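Local coordinates for beta-agarase D (Zobellia galactanivorans, PDB 4ASM), which hydrolyses the beta-1,4-galactosidic linkages of agarose in a random, endo-acting and anomer-retaining manner, through its GH16 catalytic domain, at residues A[221-232]-A[236-247]; A[259-267]-A[283-294]. All blocks are in the same frame, centred on the assembly; numbering follows the deposited sequence.

Interaction 1 of 2, residues A[221-232]-A[236-247]; sequences IRIGVNWVSPTR and FVDGQMVRILDN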
loop_
_atom_site.group_PDB
_atom_site.type_symbol
_atom_site.label_atom_id
_atom_site.label_comp_id
_atom_site.label_asym_id
_atom_site.label_seq_id
_atom_site.Cartn_x
_atom_site.Cartn_y
_atom_site.Cartn_z
ATOM N N ILE A 221 1.290 11.348 8.805
ATOM C CA ILE A 221 1.120 10.203 9.673
ATOM C C ILE A 221 2.390 9.359 9.621
ATOM O O ILE A 221 3.203 9.483 8.687
ATOM C CB ILE A 221 -0.103 9.342 9.254
ATOM C CG1 ILE A 221 0.069 8.740 7.854
ATOM C CG2 ILE A 221 -1.413 10.164 9.295
ATOM C CD1 ILE A 221 -1.043 7.686 7.534
ATOM N N ARG A 222 2.566 8.498 10.618
ATOM C CA ARG A 222 3.507 7.388 10.512
ATOM C C ARG A 222 2.692 6.136 10.260
ATOM O O ARG A 222 1.695 5.887 10.947
ATOM C CB ARG A 222 4.292 7.207 11.808
ATOM C CG ARG A 222 5.288 8.291 12.065
ATOM C CD ARG A 222 6.190 7.828 13.180
ATOM N NE ARG A 222 5.570 7.863 14.504
ATOM C CZ ARG A 222 5.509 6.845 15.373
ATOM N NH1 ARG A 222 5.978 5.622 15.103
ATOM N NH2 ARG A 222 4.966 7.068 16.561
ATOM N N ILE A 223 3.085 5.356 9.269
ATOM C CA ILE A 223 2.351 4.118 8.971
ATOM C C ILE A 223 3.363 3.030 8.622
ATOM O O ILE A 223 4.316 3.273 7.880
ATOM C CB ILE A 223 1.274 4.337 7.878
ATOM C CG1 ILE A 223 0.448 3.063 7.631
ATOM C CG2 ILE A 223 1.884 4.889 6.593
ATOM C CD1 ILE A 223 -0.866 3.367 6.898
ATOM N N GLY A 224 3.132 1.837 9.141
ATOM C CA GLY A 224 4.094 0.752 8.935
ATOM C C GLY A 224 3.455 -0.605 9.014
ATOM O O GLY A 224 2.352 -0.750 9.536
ATOM N N VAL A 225 4.158 -1.588 8.477
ATOM C CA VAL A 225 3.772 -2.984 8.596
ATOM C C VAL A 225 4.905 -3.798 9.189
ATOM O O VAL A 225 6.067 -3.648 8.779
ATOM C CB VAL A 225 3.300 -3.589 7.240
ATOM C CG1 VAL A 225 2.806 -5.011 7.414
ATOM C CG2 VAL A 225 2.192 -2.800 6.703
ATOM N N ASN A 226 4.554 -4.637 10.165
ATOM C CA ASN A 226 5.483 -5.625 10.694
ATOM C C ASN A 226 5.133 -6.942 10.028
ATOM O O ASN A 226 4.056 -7.519 10.270
ATOM C CB ASN A 226 5.384 -5.707 12.223
ATOM C CG ASN A 226 6.430 -6.643 12.833
ATOM O OD1 ASN A 226 7.481 -6.897 12.241
ATOM N ND2 ASN A 226 6.120 -7.182 14.015
ATOM N N TRP A 227 6.008 -7.373 9.114
ATOM C CA TRP A 227 5.844 -8.630 8.404
ATOM C C TRP A 227 6.564 -9.678 9.240
ATOM O O TRP A 227 7.797 -9.785 9.238
ATOM C CB TRP A 227 6.398 -8.496 6.984
ATOM C CG TRP A 227 6.305 -9.727 6.149
ATOM C CD1 TRP A 227 5.612 -10.880 6.423
ATOM C CD2 TRP A 227 6.913 -9.916 4.867
ATOM N NE1 TRP A 227 5.777 -11.781 5.391
ATOM C CE2 TRP A 227 6.578 -11.211 4.431
ATOM C CE3 TRP A 227 7.719 -9.110 4.050
ATOM C CZ2 TRP A 227 7.020 -11.719 3.211
ATOM C CZ3 TRP A 227 8.164 -9.610 2.868
ATOM C CH2 TRP A 227 7.807 -10.899 2.444
ATOM N N VAL A 228 5.771 -10.396 10.025
ATOM C CA VAL A 228 6.278 -11.235 11.101
ATOM C C VAL A 228 6.753 -12.581 10.570
ATOM O O VAL A 228 7.814 -13.094 10.982
ATOM C CB VAL A 228 5.165 -11.450 12.168
ATOM C CG1 VAL A 228 5.622 -12.424 13.266
ATOM C CG2 VAL A 228 4.804 -10.130 12.773
ATOM N N SER A 229 5.974 -13.151 9.657
ATOM C CA SER A 229 6.167 -14.525 9.234
ATOM C C SER A 229 5.455 -14.730 7.914
ATOM O O SER A 229 4.821 -13.804 7.403
ATOM C CB SER A 229 5.563 -15.449 10.293
ATOM O OG SER A 229 4.146 -15.362 10.221
ATOM N N PRO A 230 5.517 -15.944 7.357
ATOM C CA PRO A 230 4.705 -16.223 6.165
ATOM C C PRO A 230 3.202 -15.951 6.330
ATOM O O PRO A 230 2.496 -15.774 5.344
ATOM C CB PRO A 230 4.954 -17.718 5.922
ATOM C CG PRO A 230 6.328 -17.934 6.461
ATOM C CD PRO A 230 6.385 -17.087 7.707
ATOM N N THR A 231 2.729 -15.874 7.567
ATOM C CA THR A 231 1.311 -15.955 7.754
ATOM C C THR A 231 0.780 -14.804 8.652
ATOM O O THR A 231 -0.419 -14.694 8.885
ATOM C CB THR A 231 1.108 -17.432 8.200
ATOM O OG1 THR A 231 0.350 -18.214 7.247
ATOM C CG2 THR A 231 0.824 -17.602 9.599
ATOM N N ARG A 232 1.665 -13.889 9.058
ATOM C CA ARG A 232 1.259 -12.804 9.983
ATOM C C ARG A 232 1.779 -11.419 9.600
ATOM O O ARG A 232 2.990 -11.245 9.381
ATOM C CB ARG A 232 1.622 -13.114 11.442
ATOM C CG ARG A 232 1.168 -12.031 12.452
ATOM C CD ARG A 232 1.476 -12.495 13.855
ATOM N NE ARG A 232 1.325 -11.484 14.907
ATOM C CZ ARG A 232 0.547 -11.607 15.987
ATOM N NH1 ARG A 232 -0.245 -12.668 16.137
ATOM N NH2 ARG A 232 0.557 -10.648 16.909
ATOM N N PHE A 236 0.442 -0.488 11.782
ATOM C CA PHE A 236 0.642 0.560 12.795
ATOM C C PHE A 236 0.407 1.916 12.168
ATOM O O PHE A 236 0.867 2.172 11.050
ATOM C CB PHE A 236 2.083 0.516 13.325
ATOM C CG PHE A 236 2.456 -0.799 13.929
ATOM C CD1 PHE A 236 2.832 -1.868 13.110
ATOM C CD2 PHE A 236 2.416 -0.993 15.302
ATOM C CE1 PHE A 236 3.150 -3.117 13.650
ATOM C CE2 PHE A 236 2.738 -2.253 15.848
ATOM C CZ PHE A 236 3.115 -3.298 15.017
ATOM N N VAL A 237 -0.318 2.781 12.885
ATOM C CA VAL A 237 -0.544 4.165 12.474
ATOM C C VAL A 237 -0.235 5.042 13.669
ATOM O O VAL A 237 -0.782 4.840 14.770
ATOM C CB VAL A 237 -1.994 4.409 12.002
ATOM C CG1 VAL A 237 -2.184 5.892 11.630
ATOM C CG2 VAL A 237 -2.292 3.545 10.794
ATOM N N ASP A 238 0.661 5.995 13.447
ATOM C CA ASP A 238 1.090 6.928 14.491
ATOM C C ASP A 238 1.525 6.215 15.783
ATOM O O ASP A 238 1.190 6.629 16.910
ATOM C CB ASP A 238 -0.004 7.971 14.737
ATOM C CG ASP A 238 -0.148 8.941 13.584
ATOM O OD1 ASP A 238 0.790 9.062 12.775
ATOM O OD2 ASP A 238 -1.219 9.577 13.469
ATOM N N GLY A 239 2.261 5.124 15.614
ATOM C CA GLY A 239 2.817 4.402 16.744
ATOM C C GLY A 239 1.901 3.408 17.441
ATOM O O GLY A 239 2.300 2.761 18.401
ATOM N N GLN A 240 0.662 3.303 16.969
ATOM C CA GLN A 240 -0.338 2.438 17.597
ATOM C C GLN A 240 -0.590 1.249 16.685
ATOM O O GLN A 240 -0.798 1.436 15.497
ATOM C CB GLN A 240 -1.635 3.228 17.789
ATOM C CG GLN A 240 -2.761 2.448 18.454
ATOM C CD GLN A 240 -4.090 3.194 18.402
ATOM O OE1 GLN A 240 -4.557 3.650 17.342
ATOM N NE2 GLN A 240 -4.721 3.293 19.558
ATOM N N MET A 241 -0.567 0.036 17.228
ATOM C CA MET A 241 -0.953 -1.128 16.446
ATOM C C MET A 241 -2.452 -1.032 16.152
ATOM O O MET A 241 -3.248 -0.824 17.077
ATOM C CB MET A 241 -0.633 -2.439 17.162
ATOM C CG MET A 241 -0.700 -3.591 16.197
ATOM S SD MET A 241 -0.334 -5.182 16.918
ATOM C CE MET A 241 1.251 -4.902 17.634
ATOM N N VAL A 242 -2.834 -1.167 14.881
ATOM C CA VAL A 242 -4.249 -1.005 14.513
ATOM C C VAL A 242 -4.887 -2.230 13.855
ATOM O O VAL A 242 -6.105 -2.301 13.746
ATOM C CB VAL A 242 -4.478 0.233 13.614
ATOM C CG1 VAL A 242 -4.160 1.522 14.381
ATOM C CG2 VAL A 242 -3.663 0.148 12.306
ATOM N N ARG A 243 -4.075 -3.182 13.404
ATOM C CA ARG A 243 -4.611 -4.362 12.730
ATOM C C ARG A 243 -3.601 -5.505 12.721
ATOM O O ARG A 243 -2.402 -5.274 12.606
ATOM C CB ARG A 243 -5.002 -4.039 11.280
ATOM C CG ARG A 243 -5.734 -5.196 10.580
ATOM C CD ARG A 243 -6.541 -4.668 9.447
ATOM N NE ARG A 243 -6.829 -5.642 8.393
ATOM C CZ ARG A 243 -8.030 -6.163 8.137
ATOM N NH1 ARG A 243 -9.087 -5.871 8.888
ATOM N NH2 ARG A 243 -8.188 -6.970 7.091
ATOM N N ILE A 244 -4.095 -6.733 12.859
ATOM C CA ILE A 244 -3.277 -7.925 12.669
ATOM C C ILE A 244 -4.027 -8.859 11.727
ATOM O O ILE A 244 -5.241 -9.077 11.904
ATOM C CB ILE A 244 -3.004 -8.691 13.985
ATOM C CG1 ILE A 244 -2.427 -7.770 15.061
ATOM C CG2 ILE A 244 -2.024 -9.857 13.737
ATOM C CD1 ILE A 244 -2.227 -8.451 16.385
ATOM N N LEU A 245 -3.319 -9.401 10.727
ATOM C CA LEU A 245 -3.797 -10.542 9.944
ATOM C C LEU A 245 -2.930 -11.708 10.346
ATOM O O LEU A 245 -1.694 -11.623 10.311
ATOM C CB LEU A 245 -3.657 -10.316 8.431
ATOM C CG LEU A 245 -4.963 -9.963 7.732
ATOM C CD1 LEU A 245 -5.352 -8.577 8.174
ATOM C CD2 LEU A 245 -4.867 -10.041 6.239
ATOM N N ASP A 246 -3.549 -12.791 10.779
ATOM C CA ASP A 246 -2.771 -13.935 11.233
ATOM C C ASP A 246 -3.400 -15.203 10.702
ATOM O O ASP A 246 -4.293 -15.800 11.344
ATOM C CB ASP A 246 -2.659 -13.941 12.763
ATOM C CG ASP A 246 -1.674 -14.980 13.272
ATOM O OD1 ASP A 246 -1.530 -16.041 12.616
ATOM O OD2 ASP A 246 -1.033 -14.740 14.336
ATOM N N ASN A 247 -2.909 -15.610 9.527
ATOM C CA ASN A 247 -3.308 -16.855 8.848
ATOM C C ASN A 247 -4.766 -16.866 8.358
ATOM O O ASN A 247 -5.026 -16.755 7.150
ATOM C CB ASN A 247 -2.974 -18.088 9.718
ATOM C CG ASN A 247 -3.140 -19.392 8.975
ATOM O OD1 ASN A 247 -3.765 -20.336 9.483
ATOM N ND2 ASN A 247 -2.602 -19.460 7.776
HETATM O O HOH W 1 3.173 3.867 13.058
#
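Arg-232 and Asp-246 meet because both side chains leave the main chain with CG opposite the backbone N (chi1 -178° and -171°), and the arginine then runs straight out to NE. Its NH1 reaches Asp-246 OD2 at 2.9 Å, close to the guanidinium plane and on the lone pair pointing away from OD1. The two planar groups stand 86° apart, and a single N-H...O bond joins them. Ile-244 puts CG2 over the centre of one guanidinium face, 3.8 Å from Arg-232 CZ. Both charges have second partners, Glu-234 at Arg-232 NE and Lys-295 at Asp-246 OD1, so the group is part of a wider charge network. Beside it, Thr-231 O accepts from Asn-247 N, and Asn-247 ND2 makes a weak bond to Thr-231 OG1 at 3.2 Å.

These residues belong to an antiparallel meander, strands 220-229, 232-237 and 240-246, within the beta-jelly roll of the GH16 family. A type I' turn, Val-237 to Gln-240, joins its last two strands. Here Asp-238 grips Arg-222 twice: its N donates to Arg-222 O at 2.7 Å, while its OD1 accepts from Arg-222 N at 2.9 Å, a carboxylate oxygen standing in for a backbone carbonyl. The Arg-222 side chain bends at its third torsion, laying the rim of one guanidinium face over the turn with NH2 3.4 Å from Gly-239 CA; its NH1 is salt-bridged to Glu-136. Next along the hairpin, Gly-224 and Phe-236 form a hydrogen-bonded pair. The Phe-236 ring turns its edge to Gly-224 O and to Asn-226, whose CB lies 3.7 Å from Phe-236 CE1. Ile-223 and Val-237 point the same way, CD1 and CG2 4.2 Å apart, and Ile-223 also packs on Met-164 of strand 159-166.

Interaction 2 of 2, residues A[259-267]-A[283-294]; sequences WQYTYPAGV and QKMNIASSLSDA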
loop_
_atom_site.group_PDB
_atom_site.type_symbol
_atom_site.label_atom_id
_atom_site.label_comp_id
_atom_site.label_asym_id
_atom_site.label_seq_id
_atom_site.Cartn_x
_atom_site.Cartn_y
_atom_site.Cartn_z
ATOM N N TRP A 259 -10.556 -3.061 20.242
ATOM C CA TRP A 259 -10.232 -4.201 19.353
ATOM C C TRP A 259 -11.442 -5.034 19.000
ATOM O O TRP A 259 -12.223 -5.405 19.885
ATOM C CB TRP A 259 -9.197 -5.139 19.971
ATOM C CG TRP A 259 -7.782 -4.611 19.999
ATOM C CD1 TRP A 259 -7.081 -4.213 21.102
ATOM C CD2 TRP A 259 -6.908 -4.429 18.882
ATOM N NE1 TRP A 259 -5.821 -3.808 20.750
ATOM C CE2 TRP A 259 -5.679 -3.943 19.389
ATOM C CE3 TRP A 259 -7.029 -4.653 17.504
ATOM C CZ2 TRP A 259 -4.587 -3.653 18.558
ATOM C CZ3 TRP A 259 -5.938 -4.370 16.679
ATOM C CH2 TRP A 259 -4.744 -3.868 17.211
ATOM N N GLN A 260 -11.578 -5.361 17.715
ATOM C CA GLN A 260 -12.560 -6.353 17.270
ATOM C C GLN A 260 -11.857 -7.522 16.586
ATOM O O GLN A 260 -11.002 -7.315 15.708
ATOM C CB GLN A 260 -13.608 -5.750 16.356
ATOM C CG GLN A 260 -14.702 -6.748 16.039
ATOM C CD GLN A 260 -15.818 -6.171 15.241
ATOM O OE1 GLN A 260 -16.969 -6.137 15.708
ATOM N NE2 GLN A 260 -15.523 -5.736 14.044
ATOM N N TYR A 261 -12.232 -8.746 16.967
ATOM C CA TYR A 261 -11.602 -9.969 16.454
ATOM C C TYR A 261 -12.578 -10.601 15.507
ATOM O O TYR A 261 -13.747 -10.834 15.872
ATOM C CB TYR A 261 -11.295 -10.943 17.606
ATOM C CG TYR A 261 -10.530 -10.281 18.714
ATOM C CD1 TYR A 261 -9.132 -10.183 18.671
ATOM C CD2 TYR A 261 -11.207 -9.700 19.792
ATOM C CE1 TYR A 261 -8.423 -9.523 19.668
ATOM C CE2 TYR A 261 -10.510 -9.056 20.810
ATOM C CZ TYR A 261 -9.125 -8.957 20.729
ATOM O OH TYR A 261 -8.440 -8.320 21.733
ATOM N N THR A 262 -12.130 -10.843 14.280
ATOM C CA THR A 262 -13.025 -11.366 13.266
ATOM C C THR A 262 -12.385 -12.447 12.409
ATOM O O THR A 262 -11.181 -12.636 12.424
ATOM C CB THR A 262 -13.557 -10.248 12.334
ATOM O OG1 THR A 262 -12.439 -9.630 11.683
ATOM C CG2 THR A 262 -14.378 -9.188 13.102
ATOM N N TYR A 263 -13.214 -13.180 11.685
ATOM C CA TYR A 263 -12.707 -14.188 10.750
ATOM C C TYR A 263 -13.765 -14.378 9.641
ATOM O O TYR A 263 -14.935 -14.006 9.814
ATOM C CB TYR A 263 -12.388 -15.508 11.485
ATOM C CG TYR A 263 -13.623 -16.147 12.062
ATOM C CD1 TYR A 263 -14.099 -15.768 13.326
ATOM C CD2 TYR A 263 -14.347 -17.083 11.332
ATOM C CE1 TYR A 263 -15.268 -16.308 13.834
ATOM C CE2 TYR A 263 -15.512 -17.634 11.835
ATOM C CZ TYR A 263 -15.964 -17.243 13.092
ATOM O OH TYR A 263 -17.140 -17.761 13.612
ATOM N N PRO A 264 -13.359 -14.915 8.483
ATOM C CA PRO A 264 -14.291 -15.074 7.360
ATOM C C PRO A 264 -15.477 -15.989 7.659
ATOM O O PRO A 264 -15.299 -17.109 8.178
ATOM C CB PRO A 264 -13.406 -15.666 6.250
ATOM C CG PRO A 264 -11.996 -15.262 6.630
ATOM C CD PRO A 264 -11.984 -15.329 8.141
ATOM N N ALA A 265 -16.671 -15.490 7.345
ATOM C CA ALA A 265 -17.909 -16.254 7.537
ATOM C C ALA A 265 -18.121 -17.279 6.426
ATOM O O ALA A 265 -18.755 -18.309 6.642
ATOM C CB ALA A 265 -19.094 -15.327 7.639
ATOM N N GLY A 266 -17.642 -16.998 5.218
ATOM C CA GLY A 266 -17.839 -17.943 4.138
ATOM C C GLY A 266 -17.241 -17.542 2.814
ATOM O O GLY A 266 -17.066 -16.347 2.514
ATOM N N VAL A 267 -16.918 -18.570 2.032
ATOM C CA VAL A 267 -16.518 -18.425 0.646
ATOM C C VAL A 267 -17.158 -19.563 -0.111
ATOM O O VAL A 267 -17.510 -20.602 0.466
ATOM C CB VAL A 267 -14.982 -18.476 0.440
ATOM C CG1 VAL A 267 -14.300 -17.259 1.039
ATOM C CG2 VAL A 267 -14.371 -19.799 0.973
ATOM N N GLN A 283 -16.642 -8.241 2.527
ATOM C CA GLN A 283 -16.528 -9.643 2.922
ATOM C C GLN A 283 -17.279 -9.894 4.239
ATOM O O GLN A 283 -17.099 -9.166 5.224
ATOM C CB GLN A 283 -15.062 -10.021 3.102
ATOM C CG GLN A 283 -14.899 -11.428 3.669
ATOM C CD GLN A 283 -13.469 -11.846 3.882
ATOM O OE1 GLN A 283 -12.581 -11.011 4.002
ATOM N NE2 GLN A 283 -13.237 -13.152 3.933
ATOM N N LYS A 284 -18.151 -10.903 4.245
ATOM C CA LYS A 284 -18.887 -11.249 5.464
ATOM C C LYS A 284 -17.950 -11.870 6.491
ATOM O O LYS A 284 -17.227 -12.840 6.198
ATOM C CB LYS A 284 -20.053 -12.198 5.146
ATOM C CG LYS A 284 -20.982 -12.425 6.333
ATOM C CD LYS A 284 -22.100 -13.378 5.968
ATOM C CE LYS A 284 -22.982 -13.651 7.192
ATOM N NZ LYS A 284 -24.035 -14.639 6.818
ATOM N N MET A 285 -17.955 -11.292 7.695
ATOM C CA MET A 285 -17.061 -11.739 8.761
ATOM C C MET A 285 -17.877 -12.041 10.018
ATOM O O MET A 285 -18.925 -11.412 10.256
ATOM C CB MET A 285 -16.046 -10.630 9.105
ATOM C CG MET A 285 -15.239 -10.132 7.897
ATOM S SD MET A 285 -14.084 -11.352 7.262
ATOM C CE MET A 285 -12.705 -11.193 8.381
ATOM N N ASN A 286 -17.399 -13.011 10.782
ATOM C CA ASN A 286 -18.002 -13.304 12.079
ATOM C C ASN A 286 -17.149 -12.723 13.204
ATOM O O ASN A 286 -15.966 -12.482 13.033
ATOM C CB ASN A 286 -18.111 -14.818 12.270
ATOM C CG ASN A 286 -19.168 -15.456 11.390
ATOM O OD1 ASN A 286 -20.075 -14.797 10.879
ATOM N ND2 ASN A 286 -19.055 -16.775 11.227
ATOM N N ILE A 287 -17.776 -12.539 14.374
ATOM C CA ILE A 287 -17.129 -11.982 15.553
ATOM C C ILE A 287 -16.586 -13.095 16.437
ATOM O O ILE A 287 -17.282 -14.103 16.690
ATOM C CB ILE A 287 -18.140 -11.133 16.358
ATOM C CG1 ILE A 287 -18.506 -9.906 15.538
ATOM C CG2 ILE A 287 -17.585 -10.716 17.733
ATOM C CD1 ILE A 287 -19.686 -9.162 16.083
ATOM N N ALA A 288 -15.351 -12.905 16.886
ATOM C CA ALA A 288 -14.738 -13.794 17.871
ATOM C C ALA A 288 -14.344 -13.005 19.121
ATOM O O ALA A 288 -14.532 -11.785 19.188
ATOM C CB ALA A 288 -13.518 -14.510 17.276
ATOM N N SER A 289 -13.823 -13.694 20.126
ATOM C CA SER A 289 -13.535 -13.014 21.381
ATOM C C SER A 289 -12.046 -12.796 21.680
ATOM O O SER A 289 -11.701 -12.241 22.725
ATOM C CB SER A 289 -14.188 -13.762 22.523
ATOM O OG SER A 289 -13.659 -15.052 22.584
ATOM N N SER A 290 -11.178 -13.236 20.760
ATOM C CA SER A 290 -9.731 -13.023 20.867
ATOM C C SER A 290 -9.174 -13.471 19.534
ATOM O O SER A 290 -9.896 -14.059 18.719
ATOM C CB SER A 290 -9.122 -13.853 22.004
ATOM O OG SER A 290 -9.172 -15.226 21.690
ATOM N N LEU A 291 -7.887 -13.208 19.318
ATOM C CA LEU A 291 -7.273 -13.639 18.070
ATOM C C LEU A 291 -7.185 -15.166 18.007
ATOM O O LEU A 291 -7.479 -15.757 16.966
ATOM C CB LEU A 291 -5.895 -12.985 17.881
ATOM C CG LEU A 291 -5.267 -13.222 16.502
ATOM C CD1 LEU A 291 -6.055 -12.563 15.379
ATOM C CD2 LEU A 291 -3.825 -12.745 16.531
ATOM N N SER A 292 -6.823 -15.798 19.127
ATOM C CA SER A 292 -6.786 -17.277 19.181
ATOM C C SER A 292 -8.166 -17.897 18.959
ATOM O O SER A 292 -8.285 -18.866 18.249
ATOM C CB SER A 292 -6.150 -17.768 20.470
ATOM O OG SER A 292 -4.761 -17.478 20.443
ATOM N N ASP A 293 -9.206 -17.301 19.538
ATOM C CA ASP A 293 -10.569 -17.775 19.310
ATOM C C ASP A 293 -10.940 -17.700 17.821
ATOM O O ASP A 293 -11.515 -18.640 17.272
ATOM C CB ASP A 293 -11.542 -16.934 20.164
ATOM C CG ASP A 293 -12.974 -17.424 20.092
ATOM O OD1 ASP A 293 -13.222 -18.631 20.340
ATOM O OD2 ASP A 293 -13.854 -16.584 19.813
ATOM N N ALA A 294 -10.612 -16.574 17.181
ATOM C CA ALA A 294 -10.891 -16.394 15.765
ATOM C C ALA A 294 -10.163 -17.434 14.898
ATOM O O ALA A 294 -10.759 -18.027 14.029
ATOM C CB ALA A 294 -10.522 -14.964 15.353
HETATM O O HOH W 2 -14.496 -9.023 18.589
HETATM O O HOH W 3 -18.202 -16.441 15.578
HETATM O O HOH W 4 -16.024 -14.552 4.296
#
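Tyr-263 lays one ring face against Asn-286, with Asn-286 CB 3.3 Å from Tyr-263 CZ; a chi1 of 65°, setting the tyrosine CG between its backbone N and carbonyl carbon, brings the ring there. The asparagine amide, turned 81° from the ring, donates through ND2 to Tyr-263 OH at 3.2 Å. The same two residues are a hydrogen-bonded backbone pair, with Asn-286 N 2.8 Å from Tyr-263 O. Tyr-261 meets the connection to the helix instead: Ser-290 CA sits 3.6 Å from the ring centroid, near its normal, a CH-pi contact. On the other side of the sheet the bent Met-285 side chain brings CE to 3.7 Å from Thr-262 OG1.

Strand 259-264 pairs antiparallel with strands 249-253 and 282-288, continuing the series that runs on from 240-246 in this GH16 domain; the chain then enters helix 291-297. Ser-290 is the N-cap: its OG accepts from Asp-293 N at 3.0 Å, and Asp-293 OD2 in turn takes Ser-289 N at 2.9 Å, fixing the segment beneath the Tyr-261 ring. One water joins Tyr-263 OH to Ile-287 O, and another links Tyr-261 N to Ala-288 O. Further out, Gln-251 touches both Tyr-261 and Leu-291.

Interactions 1 and 2 follow one another along the chain, their centres about 17 Å apart, with strand 249-253 pairing with both 240-246 and 259-264. They also touch directly: the Trp-259 ring comes to 3.4 Å from Met-241 O at CH2, and Leu-291 CD2 lies 3.6 Å from Arg-232 NH1, so the helix start of interaction 2 packs on the salt-bridged arginine of interaction 1. Their relation to catalysis differs. The side chain of Ile-223 in interaction 1 is about 8 Å from that of Glu-165, the probable proton donor, as in related enzymes, whereas interaction 2 lies away from the catalytic and substrate-binding residues and the calcium site, its centre about 23 Å from the centre of the chain.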